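Local coordinates for chorismate mutase and shikimate 5-dehydrogenase fusion protein (Clostridium acetobutylicum, PDB 3FBT) that probably catalyses the reversible NADPH-linked reduction of 3-dehydroshikimate to shikimate, this chain being the dehydrogenase part of a longer fusion with chorismate mutase, at residues A[78-81]-A[82-85]; A[236-239]-A[240-244]; A[69-72]-A[73-76]; A[137-140]-A[141-145]; A[168-171]-A[172-175]. All blocks are in the same frame, centred on the assembly; numbering follows the deposited sequence.

How the contacts relate
All five contacts are local turns, caps or helix segments, met along the chain in the order 3, 1, 4, 5, 2. Contacts 3 and 1 lie in the substrate-binding domain, one before strand 78-79 and the other running from it into helix 81-86; their centres are about 11 Å apart, and M73 packs on I79 and A83. Contact 1 also touches contact 4, where K82 and K85 meet D143 and Q139, so helix 81-86 abuts helix 134-143 of the nucleotide-binding domain. Contact 5 lies at 167-170, an edge strand of the parallel sheet, about 31 Å from contact 1 between centres. Contact 2 opens helix 237-252, about 18 Å from contact 4 between centres, and carries predicted ligand-binding residues.

Contact 1 (A[78-81]-A[82-85]); sequences EISE and KARK. With SO4 (sulfate ion), chain G.
S80 OG has two polar partners: it accepts the backbone N-H of A83 at 3.1 Å from A83 N and donates to O2 of a bound sulfate at 2.8 Å. The first bond makes S80 the N-cap of helix 81-86, which follows the short, weakly bonded strand 78-79 after this single residue. With chi1 at 71°, OG sits between the backbone N and the carbonyl carbon of its own residue, a rotation that aims it at the N-H of A83. The sulfate, probably from the crystallisation liquor, is also bonded by N103 N, and K82 passes its CB and CG beside it. The backbone takes over from the cap: R84 N reaches S80 O at 2.9 Å, and K85 N reaches E81 O in a nearly straight approach. E81, predicted to take part in binding NADP(+), sends its chain out with CG anti to the backbone N (chi1 164°). E81 and K85 then run side by side in the same direction, and a long salt bridge of 3.9 Å joins E81 OE2 to K85 NZ. K82 bends round at chi2 and chi3 and brings a second positive end near this carboxylate, which probably favours its charged form. V89, in a loop, packs against both I79 and A83. Between those two side chains the approach is close, I79 CG2 lying 3.6 Å from A83 CB.

Contact 2 (A[236-239]-A[240-244]); sequences GLYM and LVSQA
From G236 to Q243 the backbone of the first turns of helix 237-252 runs through regular i to i+4 bonds: L240 N to G236 O at 3.1 Å, V241 N to L237 O at 3.0 Å and Q243 N to M239 O at 2.7 Å. G236, predicted to bind NADP(+), is the N-cap residue. S242 adds a side-chain bond to this pattern, with OG anti to the carbonyl carbon (chi1 -56°) and turned back toward the preceding turn. S242 OG donates to Y238 O at 2.7 Å while S242 N bonds the same oxygen at 2.9 Å, the two donors coming from opposite faces of the carbonyl plane. Y238 O is thereby doubly satisfied in a buried place, and the hydroxyl is satisfied within its own helix. The Y238 ring rises beside it, bringing CE2 near S242 OG; its far hydroxyl makes a weak bond to D262 of helix 258-273. L237 CD1 makes loose apolar contacts with L240 CD2 and V241 CG2. L240 lies against S20 and Y215, both predicted to bind shikimate, as is Q243. The Q243 chain bends at chi2 and turns its amide away from M239, OE1 being bonded to S247 OG. Its CB stays close to the turn before, 3.4 Å from M239 O.

Contact 3 (A[69-72]-A[73-76]); sequences KVEV and MKEL. With SO4 (sulfate ion), chain F.
E71 and K74 meet because the glutamate folds over itself, with CG beside the backbone N (chi1 -65°) and a second bend at chi2 (-66°), while the lysine runs out straight and turns at chi4 (78°). The two chains lie side by side and point the same way, and E71 OE2 reaches K74 NZ in a salt bridge of 3.6 Å on the exposed face of the turn. Beneath it the backbone forms 3-10 turns with successive i to i+3 bonds: M73 N to V70 O at 2.8 Å, K74 N to E71 O at 3.2 Å and E75 N to V72 O at 3.0 Å. In all three the donor stands above the carbonyl plane, away from the lone-pair directions. M73 folds its CB and CG over V70 O before the thioether departs from the turn. K69, the predicted proton acceptor, lies near N90 and D105, both predicted to bind shikimate. K69 N donates to O3 of a sulfate, probably from the crystallisation liquor, at 3.0 Å, and K69 NZ bends round to the same ion through two weak bonds; V70 N adds another weak one. R135 of helix 134-143, in the nucleotide-binding domain, also bonds the ion. The turn bridges strands 61-64 and 78-79: V72 and L76 pack on L92 of strand 91-94, E71 and E75 lie against helix 47-56, and V89 packs against V72 and M73.

Contact 4 (A[137-140]-A[141-145]); sequences VLQY and LKDNF
L141 N bonds V137 O at 3.0 Å, and the L141 side chain, with CG beside its backbone N, lays CG close over that same oxygen. Its CD1 makes loose apolar contacts with V137 and L138, and C125 and V127 of strand 124-128 receive L141 from the sheet side. K142 N continues the helical pattern to L138 O at 3.2 Å. D143 N then bonds Q139 O at 2.8 Å, and the same two residues meet again through their side chains: Q139 NE2 donates to D143 OD1 at 3.2 Å, coming from above the carboxylate plane, with the two flat groups turned 63° apart. The other carboxylate oxygen, D143 OD2, takes the hydroxyl of Y106, which would limit its rotation. N144, the first residue past the helix, puts two donors on one acceptor, N144 N at 2.9 Å and N144 ND2 at 3.1 Å from Y140 O. Its amide also lies over a face of the Y140 ring, ND2 standing 3.5 Å above the ring plane over the centre, the two planes 27° apart. F145, at phi 65°, is the C-prime residue of a Schellman motif, and F145 N bonds K142 O. Helix 134-143 of this Rossmann-type beta-alpha-beta unit thus ends with Y140 O satisfied twice over, while the N144 amide is held by that carbonyl and packs over the ring face.

Contact 5 (A[168-171]-A[172-175]); sequences VISY and DELS
Four polar atoms of S170 and E173 are paired with one another. E173 OE1 accepts from S170 N at 2.6 Å, a nearly straight bond, and also from S170 OG at 3.2 Å; both donors meet the oxygen on its anti side, a little out of the carboxylate plane. In return S170 OG accepts from E173 N at 3.2 Å. The serine reaches this position with OG between its backbone N and carbonyl carbon (chi1 61°), while E173 starts beside its own backbone N (chi1 -58°) and then runs extended back along the strand. Together they form a capping box, S170 being the N-cap where strand 167-170, outermost in the parallel sheet of this Rossmann-type domain, passes straight into helix 171-174. The backbone bonds that follow are less regular: L174 N lies 3.1 Å from Y171 O, well above the carbonyl plane, and its bond to S170 O is weak. At the far end S175 OG donates to D172 O at 3.0 Å. I169 points into the turn, its CB in van der Waals approach to E173 OE1. The apolar contact is that of I169 CD1, which reaches past L174 CA to L174 CB at 4.3 Å; L174 itself packs on V126 and L128 of strand 124-128. Y171 directs its CB away from the turn; its side chain lies near G129, which is predicted to bind NADP(+), and touches V152 and V199.

Contact 1 (A[78-81]-A[82-85])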
loop_
_atom_site.group_PDB
_atom_site.type_symbol
_atom_site.label_atom_id
_atom_site.label_comp_id
_atom_site.label_asym_id
_atom_site.label_seq_id
_atom_site.Cartn_x
_atom_site.Cartn_y
_atom_site.Cartn_z
ATOM N N GLU A 78 16.462 -10.132 -12.727
ATOM C CA GLU A 78 17.516 -9.413 -13.381
ATOM C C GLU A 78 18.003 -8.294 -12.433
ATOM O O GLU A 78 17.219 -7.851 -11.596
ATOM C CB GLU A 78 16.915 -8.839 -14.644
ATOM C CG GLU A 78 17.823 -8.083 -15.505
ATOM C CD GLU A 78 17.058 -7.563 -16.740
ATOM O OE1 GLU A 78 17.228 -8.127 -17.831
ATOM O OE2 GLU A 78 16.269 -6.608 -16.620
ATOM N N ILE A 79 19.252 -7.830 -12.629
ATOM C CA ILE A 79 19.958 -6.848 -11.770
ATOM C C ILE A 79 20.886 -5.967 -12.649
ATOM O O ILE A 79 21.600 -6.492 -13.507
ATOM C CB ILE A 79 20.816 -7.612 -10.672
ATOM C CG1 ILE A 79 19.907 -8.447 -9.758
ATOM C CG2 ILE A 79 21.626 -6.654 -9.782
ATOM C CD1 ILE A 79 20.677 -9.242 -8.691
ATOM N N SER A 80 20.854 -4.646 -12.521
ATOM C CA SER A 80 21.715 -3.819 -13.351
ATOM C C SER A 80 23.214 -4.145 -13.148
ATOM O O SER A 80 23.637 -4.707 -12.093
ATOM C CB SER A 80 21.538 -2.344 -13.026
ATOM O OG SER A 80 22.107 -2.096 -11.746
ATOM N N GLU A 81 23.996 -3.717 -14.153
ATOM C CA GLU A 81 25.456 -3.970 -14.224
ATOM C C GLU A 81 26.129 -3.318 -12.998
ATOM O O GLU A 81 26.760 -4.013 -12.202
ATOM C CB GLU A 81 26.073 -3.492 -15.579
ATOM C CG GLU A 81 27.659 -3.356 -15.595
ATOM C CD GLU A 81 28.327 -3.185 -17.015
ATOM O OE1 GLU A 81 28.442 -4.176 -17.799
ATOM O OE2 GLU A 81 28.798 -2.059 -17.333
ATOM N N LYS A 82 25.924 -2.008 -12.819
ATOM C CA LYS A 82 26.289 -1.310 -11.579
ATOM C C LYS A 82 25.948 -2.076 -10.273
ATOM O O LYS A 82 26.806 -2.231 -9.413
ATOM C CB LYS A 82 25.656 0.096 -11.537
ATOM C CG LYS A 82 26.544 1.176 -11.014
ATOM C CD LYS A 82 27.786 1.165 -11.867
ATOM C CE LYS A 82 27.386 0.547 -13.183
ATOM N NZ LYS A 82 28.524 0.305 -14.087
ATOM N N ALA A 83 24.719 -2.542 -10.094
ATOM C CA ALA A 83 24.386 -3.199 -8.818
ATOM C C ALA A 83 25.111 -4.503 -8.654
ATOM O O ALA A 83 25.483 -4.890 -7.537
ATOM C CB ALA A 83 22.838 -3.429 -8.628
ATOM N N ARG A 84 25.266 -5.208 -9.753
ATOM C CA ARG A 84 26.008 -6.452 -9.737
ATOM C C ARG A 84 27.421 -6.228 -9.202
ATOM O O ARG A 84 27.904 -6.974 -8.361
ATOM C CB ARG A 84 26.125 -6.986 -11.155
ATOM C CG ARG A 84 26.222 -8.484 -11.154
ATOM C CD ARG A 84 27.118 -9.086 -12.267
ATOM N NE ARG A 84 27.645 -10.316 -11.670
ATOM C CZ ARG A 84 28.685 -11.035 -12.082
ATOM N NH1 ARG A 84 29.383 -10.708 -13.170
ATOM N NH2 ARG A 84 29.007 -12.113 -11.383
ATOM N N LYS A 85 28.075 -5.192 -9.711
ATOM C CA LYS A 85 29.465 -4.888 -9.411
ATOM C C LYS A 85 29.564 -4.457 -7.961
ATOM O O LYS A 85 30.486 -4.819 -7.234
ATOM C CB LYS A 85 29.915 -3.728 -10.274
ATOM C CG LYS A 85 30.149 -4.111 -11.712
ATOM C CD LYS A 85 30.917 -3.011 -12.431
ATOM C CE LYS A 85 31.714 -3.611 -13.603
ATOM N NZ LYS A 85 31.662 -2.746 -14.802
HETATM S S SO4 G . 21.969 1.664 -11.398
HETATM O O1 SO4 G . 23.386 2.016 -11.131
HETATM O O2 SO4 G . 21.671 0.448 -10.649
HETATM O O3 SO4 G . 21.241 2.871 -10.978
HETATM O O4 SO4 G . 21.571 1.606 -12.819
#

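Contact 2 (A[236-239]-A[240-244])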
loop_
_atom_site.group_PDB
_atom_site.type_symbol
_atom_site.label_atom_id
_atom_site.label_comp_id
_atom_site.label_asym_id
_atom_site.label_seq_id
_atom_site.Cartn_x
_atom_site.Cartn_y
_atom_site.Cartn_z
ATOM N N GLY A 236 25.286 14.955 3.311
ATOM C CA GLY A 236 24.766 14.021 2.321
ATOM C C GLY A 236 23.363 14.293 1.837
ATOM O O GLY A 236 22.743 13.394 1.297
ATOM N N LEU A 237 22.848 15.498 2.054
ATOM C CA LEU A 237 21.465 15.815 1.678
ATOM C C LEU A 237 21.176 15.700 0.183
ATOM O O LEU A 237 20.181 15.077 -0.229
ATOM C CB LEU A 237 21.042 17.160 2.225
ATOM C CG LEU A 237 19.582 17.549 2.117
ATOM C CD1 LEU A 237 18.637 16.381 2.581
ATOM C CD2 LEU A 237 19.433 18.789 3.010
ATOM N N TYR A 238 22.085 16.201 -0.646
ATOM C CA TYR A 238 21.864 16.116 -2.049
ATOM C C TYR A 238 21.842 14.657 -2.521
ATOM O O TYR A 238 21.151 14.303 -3.467
ATOM C CB TYR A 238 22.907 16.930 -2.813
ATOM C CG TYR A 238 22.392 17.306 -4.164
ATOM C CD1 TYR A 238 21.469 18.341 -4.311
ATOM C CD2 TYR A 238 22.780 16.600 -5.279
ATOM C CE1 TYR A 238 20.935 18.640 -5.559
ATOM C CE2 TYR A 238 22.278 16.908 -6.551
ATOM C CZ TYR A 238 21.357 17.924 -6.670
ATOM O OH TYR A 238 20.869 18.225 -7.949
ATOM N N MET A 239 22.635 13.798 -1.888
ATOM C CA MET A 239 22.645 12.417 -2.235
ATOM C C MET A 239 21.273 11.792 -1.884
ATOM O O MET A 239 20.716 11.108 -2.682
ATOM C CB MET A 239 23.788 11.683 -1.478
ATOM C CG MET A 239 23.852 10.140 -1.759
ATOM S SD MET A 239 25.334 9.385 -0.926
ATOM C CE MET A 239 25.133 7.646 -1.258
ATOM N N LEU A 240 20.777 12.004 -0.672
ATOM C CA LEU A 240 19.492 11.491 -0.277
ATOM C C LEU A 240 18.405 11.914 -1.266
ATOM O O LEU A 240 17.604 11.089 -1.690
ATOM C CB LEU A 240 19.142 12.004 1.104
ATOM C CG LEU A 240 17.838 11.443 1.703
ATOM C CD1 LEU A 240 17.980 9.929 2.042
ATOM C CD2 LEU A 240 17.569 12.279 2.983
ATOM N N VAL A 241 18.376 13.197 -1.642
ATOM C CA VAL A 241 17.347 13.698 -2.525
ATOM C C VAL A 241 17.517 13.154 -3.865
ATOM O O VAL A 241 16.536 12.731 -4.483
ATOM C CB VAL A 241 17.265 15.250 -2.527
ATOM C CG1 VAL A 241 16.349 15.734 -3.639
ATOM C CG2 VAL A 241 16.751 15.678 -1.176
ATOM N N SER A 242 18.749 13.019 -4.326
ATOM C CA SER A 242 18.980 12.413 -5.668
ATOM C C SER A 242 18.749 10.937 -5.760
ATOM O O SER A 242 18.358 10.418 -6.807
ATOM C CB SER A 242 20.428 12.674 -6.151
ATOM O OG SER A 242 20.611 14.080 -6.124
ATOM N N GLN A 243 19.149 10.208 -4.726
ATOM C CA GLN A 243 18.839 8.795 -4.721
ATOM C C GLN A 243 17.322 8.596 -4.760
ATOM O O GLN A 243 16.858 7.744 -5.437
ATOM C CB GLN A 243 19.489 8.055 -3.542
ATOM C CG GLN A 243 19.229 6.589 -3.521
ATOM C CD GLN A 243 18.018 6.238 -2.607
ATOM O OE1 GLN A 243 16.945 5.761 -3.072
ATOM N NE2 GLN A 243 18.208 6.436 -1.316
ATOM N N ALA A 244 16.559 9.376 -4.042
ATOM C CA ALA A 244 15.120 9.151 -4.106
ATOM C C ALA A 244 14.539 9.488 -5.552
ATOM O O ALA A 244 13.719 8.730 -6.122
ATOM C CB ALA A 244 14.458 9.964 -3.015
#

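Contact 3 (A[69-72]-A[73-76])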
loop_
_atom_site.group_PDB
_atom_site.type_symbol
_atom_site.label_atom_id
_atom_site.label_comp_id
_atom_site.label_asym_id
_atom_site.label_seq_id
_atom_site.Cartn_x
_atom_site.Cartn_y
_atom_site.Cartn_z
ATOM N N LYS A 69 19.928 -5.937 1.422
ATOM C CA LYS A 69 20.425 -5.424 0.118
ATOM C C LYS A 69 21.119 -6.480 -0.733
ATOM O O LYS A 69 21.106 -6.408 -1.973
ATOM C CB LYS A 69 21.320 -4.162 0.302
ATOM C CG LYS A 69 20.512 -2.944 0.685
ATOM C CD LYS A 69 21.170 -1.587 0.219
ATOM C CE LYS A 69 22.344 -1.217 1.069
ATOM N NZ LYS A 69 22.219 -1.926 2.413
ATOM N N VAL A 70 21.703 -7.475 -0.074
ATOM C CA VAL A 70 22.287 -8.618 -0.752
ATOM C C VAL A 70 21.236 -9.753 -0.796
ATOM O O VAL A 70 20.940 -10.301 -1.831
ATOM C CB VAL A 70 23.506 -9.082 0.050
ATOM C CG1 VAL A 70 24.158 -10.362 -0.569
ATOM C CG2 VAL A 70 24.466 -7.897 0.236
ATOM N N GLU A 71 20.608 -10.043 0.326
ATOM C CA GLU A 71 19.689 -11.189 0.362
ATOM C C GLU A 71 18.574 -11.095 -0.654
ATOM O O GLU A 71 18.202 -12.099 -1.279
ATOM C CB GLU A 71 19.062 -11.314 1.717
ATOM C CG GLU A 71 20.058 -11.639 2.747
ATOM C CD GLU A 71 20.590 -12.996 2.472
ATOM O OE1 GLU A 71 19.781 -13.948 2.640
ATOM O OE2 GLU A 71 21.775 -13.091 2.031
ATOM N N VAL A 72 18.080 -9.881 -0.861
ATOM C CA VAL A 72 17.007 -9.656 -1.811
ATOM C C VAL A 72 17.385 -10.017 -3.213
ATOM O O VAL A 72 16.508 -10.265 -4.019
ATOM C CB VAL A 72 16.477 -8.179 -1.792
ATOM C CG1 VAL A 72 17.439 -7.246 -2.571
ATOM C CG2 VAL A 72 15.147 -8.142 -2.407
ATOM N N MET A 73 18.676 -10.069 -3.517
ATOM C CA MET A 73 19.091 -10.363 -4.874
ATOM C C MET A 73 18.586 -11.770 -5.331
ATOM O O MET A 73 18.402 -12.028 -6.519
ATOM C CB MET A 73 20.632 -10.210 -5.005
ATOM C CG MET A 73 21.188 -8.738 -4.818
ATOM S SD MET A 73 23.034 -8.722 -4.959
ATOM C CE MET A 73 23.448 -7.313 -5.989
ATOM N N LYS A 74 18.379 -12.671 -4.385
ATOM C CA LYS A 74 17.885 -14.014 -4.662
ATOM C C LYS A 74 16.537 -14.027 -5.393
ATOM O O LYS A 74 16.180 -15.012 -6.048
ATOM C CB LYS A 74 17.749 -14.790 -3.347
ATOM C CG LYS A 74 19.066 -15.383 -2.892
ATOM C CD LYS A 74 19.043 -15.751 -1.427
ATOM C CE LYS A 74 20.404 -16.362 -0.972
ATOM N NZ LYS A 74 21.515 -15.365 -0.726
ATOM N N GLU A 75 15.828 -12.905 -5.310
ATOM C CA GLU A 75 14.445 -12.830 -5.712
ATOM C C GLU A 75 14.272 -12.227 -7.086
ATOM O O GLU A 75 13.186 -12.206 -7.605
ATOM C CB GLU A 75 13.685 -11.988 -4.699
ATOM C CG GLU A 75 13.807 -12.515 -3.285
ATOM C CD GLU A 75 13.237 -13.903 -3.157
ATOM O OE1 GLU A 75 12.478 -14.333 -4.068
ATOM O OE2 GLU A 75 13.551 -14.580 -2.145
ATOM N N LEU A 76 15.336 -11.716 -7.671
ATOM C CA LEU A 76 15.176 -10.813 -8.803
ATOM C C LEU A 76 15.472 -11.591 -10.057
ATOM O O LEU A 76 16.377 -12.420 -10.052
ATOM C CB LEU A 76 16.167 -9.643 -8.694
ATOM C CG LEU A 76 16.176 -8.906 -7.338
ATOM C CD1 LEU A 76 17.051 -7.655 -7.313
ATOM C CD2 LEU A 76 14.788 -8.477 -7.048
HETATM S S SO4 F . 22.797 -5.376 3.816
HETATM O O1 SO4 F . 23.803 -4.305 3.855
HETATM O O2 SO4 F . 22.803 -6.202 5.033
HETATM O O3 SO4 F . 21.513 -4.718 3.710
HETATM O O4 SO4 F . 23.212 -6.290 2.772
#

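Contact 4 (A[137-140]-A[141-145])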
loop_
_atom_site.group_PDB
_atom_site.type_symbol
_atom_site.label_atom_id
_atom_site.label_comp_id
_atom_site.label_asym_id
_atom_site.label_seq_id
_atom_site.Cartn_x
_atom_site.Cartn_y
_atom_site.Cartn_z
ATOM N N VAL A 137 30.000 3.810 -2.984
ATOM C CA VAL A 137 30.991 4.926 -3.055
ATOM C C VAL A 137 32.341 4.405 -3.661
ATOM O O VAL A 137 32.928 5.053 -4.526
ATOM C CB VAL A 137 31.185 5.478 -1.630
ATOM C CG1 VAL A 137 32.446 6.352 -1.442
ATOM C CG2 VAL A 137 29.968 6.202 -1.155
ATOM N N LEU A 138 32.818 3.223 -3.235
ATOM C CA LEU A 138 34.089 2.650 -3.734
ATOM C C LEU A 138 33.966 2.249 -5.206
ATOM O O LEU A 138 34.883 2.481 -5.993
ATOM C CB LEU A 138 34.497 1.411 -2.911
ATOM C CG LEU A 138 34.856 1.678 -1.440
ATOM C CD1 LEU A 138 34.861 0.409 -0.560
ATOM C CD2 LEU A 138 36.210 2.475 -1.294
ATOM N N GLN A 139 32.836 1.677 -5.618
ATOM C CA GLN A 139 32.657 1.411 -7.047
ATOM C C GLN A 139 32.688 2.713 -7.847
ATOM O O GLN A 139 33.325 2.779 -8.912
ATOM C CB GLN A 139 31.358 0.671 -7.334
ATOM C CG GLN A 139 31.261 0.271 -8.744
ATOM C CD GLN A 139 32.292 -0.780 -9.040
ATOM O OE1 GLN A 139 32.615 -1.599 -8.175
ATOM N NE2 GLN A 139 32.834 -0.763 -10.264
ATOM N N TYR A 140 31.986 3.742 -7.355
ATOM C CA TYR A 140 32.005 5.014 -8.065
ATOM C C TYR A 140 33.419 5.625 -8.208
ATOM O O TYR A 140 33.782 6.011 -9.315
ATOM C CB TYR A 140 31.085 6.004 -7.397
ATOM C CG TYR A 140 30.960 7.311 -8.125
ATOM C CD1 TYR A 140 29.973 7.505 -9.133
ATOM C CD2 TYR A 140 31.795 8.351 -7.819
ATOM C CE1 TYR A 140 29.870 8.720 -9.830
ATOM C CE2 TYR A 140 31.715 9.575 -8.515
ATOM C CZ TYR A 140 30.760 9.766 -9.485
ATOM O OH TYR A 140 30.718 11.011 -10.070
ATOM N N LEU A 141 34.192 5.709 -7.110
ATOM C CA LEU A 141 35.532 6.308 -7.132
ATOM C C LEU A 141 36.451 5.637 -8.152
ATOM O O LEU A 141 37.206 6.286 -8.896
ATOM C CB LEU A 141 36.211 6.230 -5.776
ATOM C CG LEU A 141 35.541 6.867 -4.577
ATOM C CD1 LEU A 141 36.281 6.453 -3.288
ATOM C CD2 LEU A 141 35.432 8.399 -4.763
ATOM N N LYS A 142 36.347 4.338 -8.198
ATOM C CA LYS A 142 37.101 3.549 -9.083
ATOM C C LYS A 142 36.585 3.710 -10.536
ATOM O O LYS A 142 37.381 3.816 -11.467
ATOM C CB LYS A 142 36.978 2.106 -8.641
ATOM C CG LYS A 142 37.123 1.194 -9.789
ATOM C CD LYS A 142 37.429 -0.255 -9.335
ATOM C CE LYS A 142 37.931 -1.076 -10.520
ATOM N NZ LYS A 142 36.801 -1.290 -11.484
ATOM N N ASP A 143 35.265 3.707 -10.730
ATOM C CA ASP A 143 34.722 3.940 -12.049
ATOM C C ASP A 143 35.181 5.279 -12.568
ATOM O O ASP A 143 35.235 5.443 -13.757
ATOM C CB ASP A 143 33.194 3.922 -12.085
ATOM C CG ASP A 143 32.666 2.566 -12.029
ATOM O OD1 ASP A 143 33.451 1.619 -12.283
ATOM O OD2 ASP A 143 31.459 2.435 -11.715
ATOM N N ASN A 144 35.434 6.240 -11.677
ATOM C CA ASN A 144 35.865 7.570 -12.080
ATOM C C ASN A 144 37.384 7.842 -12.032
ATOM O O ASN A 144 37.793 8.972 -12.054
ATOM C CB ASN A 144 35.169 8.628 -11.246
ATOM C CG ASN A 144 33.792 8.885 -11.709
ATOM O OD1 ASN A 144 33.484 9.988 -12.156
ATOM N ND2 ASN A 144 32.925 7.876 -11.601
ATOM N N PHE A 145 38.192 6.816 -11.895
ATOM C CA PHE A 145 39.655 6.963 -12.036
ATOM C C PHE A 145 40.317 7.837 -10.972
ATOM O O PHE A 145 41.148 8.700 -11.307
ATOM C CB PHE A 145 39.950 7.485 -13.462
ATOM C CG PHE A 145 39.309 6.634 -14.546
ATOM C CD1 PHE A 145 39.901 5.476 -14.982
ATOM C CD2 PHE A 145 38.079 6.977 -15.105
ATOM C CE1 PHE A 145 39.298 4.696 -15.987
ATOM C CE2 PHE A 145 37.491 6.187 -16.096
ATOM C CZ PHE A 145 38.106 5.053 -16.526
#

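Contact 5 (A[168-171]-A[172-175])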
loop_
_atom_site.group_PDB
_atom_site.type_symbol
_atom_site.label_atom_id
_atom_site.label_comp_id
_atom_site.label_asym_id
_atom_site.label_seq_id
_atom_site.Cartn_x
_atom_site.Cartn_y
_atom_site.Cartn_z
ATOM N N VAL A 168 43.637 -0.967 2.048
ATOM C CA VAL A 168 42.972 -0.915 3.368
ATOM C C VAL A 168 43.928 -0.561 4.538
ATOM O O VAL A 168 45.028 -1.133 4.670
ATOM C CB VAL A 168 42.261 -2.296 3.684
ATOM C CG1 VAL A 168 41.733 -2.334 5.110
ATOM C CG2 VAL A 168 41.145 -2.526 2.711
ATOM N N ILE A 169 43.524 0.339 5.411
ATOM C CA ILE A 169 44.459 0.794 6.416
ATOM C C ILE A 169 43.726 1.043 7.714
ATOM O O ILE A 169 42.472 1.145 7.723
ATOM C CB ILE A 169 45.271 2.062 5.928
ATOM C CG1 ILE A 169 44.375 3.273 5.787
ATOM C CG2 ILE A 169 46.004 1.703 4.625
ATOM C CD1 ILE A 169 45.148 4.638 5.383
ATOM N N SER A 170 44.488 1.152 8.799
ATOM C CA SER A 170 43.914 1.503 10.101
ATOM C C SER A 170 43.815 2.983 10.335
ATOM O O SER A 170 44.435 3.810 9.619
ATOM C CB SER A 170 44.777 0.908 11.234
ATOM O OG SER A 170 46.100 1.428 11.191
ATOM N N TYR A 171 43.049 3.354 11.356
ATOM C CA TYR A 171 42.920 4.745 11.624
ATOM C C TYR A 171 44.297 5.316 12.002
ATOM O O TYR A 171 44.644 6.489 11.663
ATOM C CB TYR A 171 41.837 5.028 12.659
ATOM C CG TYR A 171 40.444 5.065 12.015
ATOM C CD1 TYR A 171 39.906 6.242 11.566
ATOM C CD2 TYR A 171 39.712 3.890 11.797
ATOM C CE1 TYR A 171 38.682 6.277 10.947
ATOM C CE2 TYR A 171 38.472 3.926 11.183
ATOM C CZ TYR A 171 37.948 5.117 10.777
ATOM O OH TYR A 171 36.727 5.145 10.120
ATOM N N ASP A 172 45.098 4.486 12.655
ATOM C CA ASP A 172 46.455 4.895 12.967
ATOM C C ASP A 172 47.265 5.225 11.748
ATOM O O ASP A 172 47.935 6.214 11.732
ATOM C CB ASP A 172 47.200 3.798 13.708
ATOM C CG ASP A 172 46.613 3.522 15.010
ATOM O OD1 ASP A 172 46.265 4.483 15.751
ATOM O OD2 ASP A 172 46.455 2.306 15.286
ATOM N N GLU A 173 47.247 4.357 10.751
ATOM C CA GLU A 173 47.982 4.603 9.520
ATOM C C GLU A 173 47.484 5.852 8.780
ATOM O O GLU A 173 48.225 6.461 7.986
ATOM C CB GLU A 173 47.847 3.387 8.612
ATOM C CG GLU A 173 48.333 2.055 9.221
ATOM C CD GLU A 173 48.058 0.903 8.268
ATOM O OE1 GLU A 173 46.914 0.388 8.260
ATOM O OE2 GLU A 173 48.957 0.556 7.460
ATOM N N LEU A 174 46.241 6.232 9.031
ATOM C CA LEU A 174 45.629 7.283 8.228
ATOM C C LEU A 174 46.269 8.563 8.692
ATOM O O LEU A 174 46.455 9.493 7.915
ATOM C CB LEU A 174 44.124 7.386 8.512
ATOM C CG LEU A 174 43.406 8.631 7.952
ATOM C CD1 LEU A 174 43.437 8.625 6.405
ATOM C CD2 LEU A 174 41.995 8.675 8.406
ATOM N N SER A 175 46.570 8.627 9.988
ATOM C CA SER A 175 47.132 9.848 10.541
ATOM C C SER A 175 48.496 10.243 9.933
ATOM O O SER A 175 48.914 11.393 10.062
ATOM C CB SER A 175 47.128 9.823 12.076
ATOM O OG SER A 175 48.245 9.127 12.551
#